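Local coordinates for CELL division control protein 6 (Pyrobaculum aerophilum, PDB 1FNN) that binds ADP and magnesium through an AAA+ ATPase module and probably takes part in regulating the initiation of DNA replication, at residues G346-R351 with I366-E371. Sequence-based numbering, arbitrary orientation.
Sequences GIVETR and ISIGTE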
loop_
_atom_site.group_PDB
_atom_site.type_symbol
_atom_site.label_atom_id
_atom_site.label_comp_id
_atom_site.label_asym_id
_atom_site.label_seq_id
_atom_site.Cartn_x
_atom_site.Cartn_y
_atom_site.Cartn_z
ATOM N N GLY A 346 5.592 -8.608 16.797
ATOM C CA GLY A 346 4.425 -7.897 16.231
ATOM C C GLY A 346 3.265 -7.825 17.206
ATOM O O GLY A 346 2.183 -7.347 16.843
ATOM N N ILE A 347 3.501 -8.151 18.490
ATOM C CA ILE A 347 2.426 -8.110 19.476
ATOM C C ILE A 347 2.155 -6.708 19.955
ATOM O O ILE A 347 1.033 -6.289 20.242
ATOM C CB ILE A 347 2.735 -9.063 20.680
ATOM C CG1 ILE A 347 2.809 -10.489 20.154
ATOM C CG2 ILE A 347 1.632 -8.989 21.734
ATOM C CD1 ILE A 347 3.385 -11.514 21.131
ATOM N N VAL A 348 3.229 -5.923 20.106
ATOM C CA VAL A 348 3.196 -4.536 20.563
ATOM C C VAL A 348 3.991 -3.688 19.560
ATOM O O VAL A 348 4.777 -4.288 18.816
ATOM C CB VAL A 348 3.910 -4.668 21.924
ATOM C CG1 VAL A 348 5.272 -4.040 21.970
ATOM C CG2 VAL A 348 3.001 -4.488 23.123
ATOM N N GLU A 349 3.742 -2.385 19.492
ATOM C CA GLU A 349 4.617 -1.538 18.667
ATOM C C GLU A 349 5.281 -0.552 19.573
ATOM O O GLU A 349 4.647 -0.156 20.571
ATOM C CB GLU A 349 3.749 -0.813 17.590
ATOM C CG GLU A 349 3.169 -1.862 16.614
ATOM C CD GLU A 349 1.823 -2.406 17.068
ATOM O OE1 GLU A 349 0.970 -1.688 17.635
ATOM O OE2 GLU A 349 1.562 -3.617 16.866
ATOM N N THR A 350 6.519 -0.131 19.326
ATOM C CA THR A 350 7.118 0.854 20.225
ATOM C C THR A 350 7.660 2.018 19.406
ATOM O O THR A 350 7.970 1.832 18.233
ATOM C CB THR A 350 8.315 0.281 21.046
ATOM O OG1 THR A 350 9.310 -0.165 20.147
ATOM C CG2 THR A 350 7.854 -0.925 21.875
ATOM N N ARG A 351 7.805 3.167 20.029
ATOM C CA ARG A 351 8.375 4.325 19.356
ATOM C C ARG A 351 9.154 5.088 20.447
ATOM O O ARG A 351 8.673 5.126 21.573
ATOM C CB ARG A 351 7.434 5.375 18.813
ATOM C CG ARG A 351 5.953 5.305 18.735
ATOM C CD ARG A 351 5.372 6.600 18.110
ATOM N NE ARG A 351 6.188 6.999 16.993
ATOM C CZ ARG A 351 6.172 6.706 15.712
ATOM N NH1 ARG A 351 5.276 5.888 15.191
ATOM N NH2 ARG A 351 7.092 7.255 14.915
ATOM N N ILE A 366 4.823 2.647 24.152
ATOM C CA ILE A 366 4.296 1.349 23.737
ATOM C C ILE A 366 2.841 1.440 23.319
ATOM O O ILE A 366 1.979 1.993 24.021
ATOM C CB ILE A 366 4.374 0.361 24.944
ATOM C CG1 ILE A 366 5.830 0.245 25.458
ATOM C CG2 ILE A 366 3.893 -1.034 24.538
ATOM C CD1 ILE A 366 5.824 -0.436 26.841
ATOM N N SER A 367 2.546 0.725 22.243
ATOM C CA SER A 367 1.154 0.675 21.809
ATOM C C SER A 367 0.781 -0.738 21.447
ATOM O O SER A 367 1.634 -1.554 21.057
ATOM C CB SER A 367 1.031 1.547 20.505
ATOM O OG SER A 367 -0.214 1.172 19.891
ATOM N N ILE A 368 -0.463 -1.090 21.551
ATOM C CA ILE A 368 -0.980 -2.338 21.022
ATOM C C ILE A 368 -2.041 -1.851 19.973
ATOM O O ILE A 368 -3.209 -1.666 20.324
ATOM C CB ILE A 368 -1.629 -3.243 22.057
ATOM C CG1 ILE A 368 -0.516 -3.828 22.992
ATOM C CG2 ILE A 368 -2.409 -4.387 21.439
ATOM C CD1 ILE A 368 -1.189 -4.513 24.201
ATOM N N GLY A 369 -1.685 -1.957 18.698
ATOM C CA GLY A 369 -2.631 -1.431 17.690
ATOM C C GLY A 369 -3.400 -2.501 16.940
ATOM O O GLY A 369 -4.351 -2.132 16.207
ATOM N N THR A 370 -2.991 -3.767 17.061
ATOM C CA THR A 370 -3.616 -4.798 16.236
ATOM C C THR A 370 -4.731 -5.633 16.843
ATOM O O THR A 370 -5.294 -6.475 16.117
ATOM C CB THR A 370 -2.547 -5.712 15.605
ATOM O OG1 THR A 370 -1.878 -6.502 16.633
ATOM C CG2 THR A 370 -1.526 -4.824 14.888
ATOM N N GLU A 371 -5.053 -5.456 18.121
ATOM C CA GLU A 371 -6.098 -6.257 18.744
ATOM C C GLU A 371 -6.885 -5.510 19.792
ATOM O O GLU A 371 -6.260 -4.817 20.612
ATOM C CB GLU A 371 -5.418 -7.396 19.546
ATOM C CG GLU A 371 -5.117 -8.615 18.751
ATOM C CD GLU A 371 -6.255 -9.521 18.363
ATOM O OE1 GLU A 371 -7.397 -9.421 18.836
ATOM O OE2 GLU A 371 -5.938 -10.394 17.510
HETATM O O HOH W 1 -0.670 -8.256 15.474
HETATM O O HOH W 2 -0.451 -4.827 18.244
HETATM O O HOH W 3 0.328 0.922 17.102
#
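Glu349 OE1 accepts two bonds at the open end of the beta hairpin of the C-terminal winged-helix domain: one from the amide of Gly369, with Gly369 N 2.9 Å from Glu349 OE1, and one from a water that in turn accepts from Ser367 OG. The amide meets the syn lone pair of OE1, but the bond is bent, 135° at the hydrogen. A second water ties the other oxygen into the loop, donating to Glu349 OE2 (2.7 Å) and to Ile347 O while accepting from Thr370 N. The carboxylate is thus gripped at both oxygens, and a fold in its chain at chi2 (90°) carries it along the hairpin toward Gly369. Behind it, Glu349 and Ser367 form an antiparallel hydrogen-bonded pair: Glu349 N lies 2.8 Å from Ser367 O, and the return bond from Ser367 N to Glu349 O is equally short. Asp225 and Met222 of helix 217-227 touch Glu349 and Ser367 respectively, so this face of the hairpin meets the lid domain. On the opposite face, Ile366 packs on Ile297 of helix 288-304 and Val348 on Leu339 of helix 332-344. There Val348 CG2 bridges two isoleucines, 3.8 Å from Ile366 CG2 and 3.6 Å from Ile368 CG1.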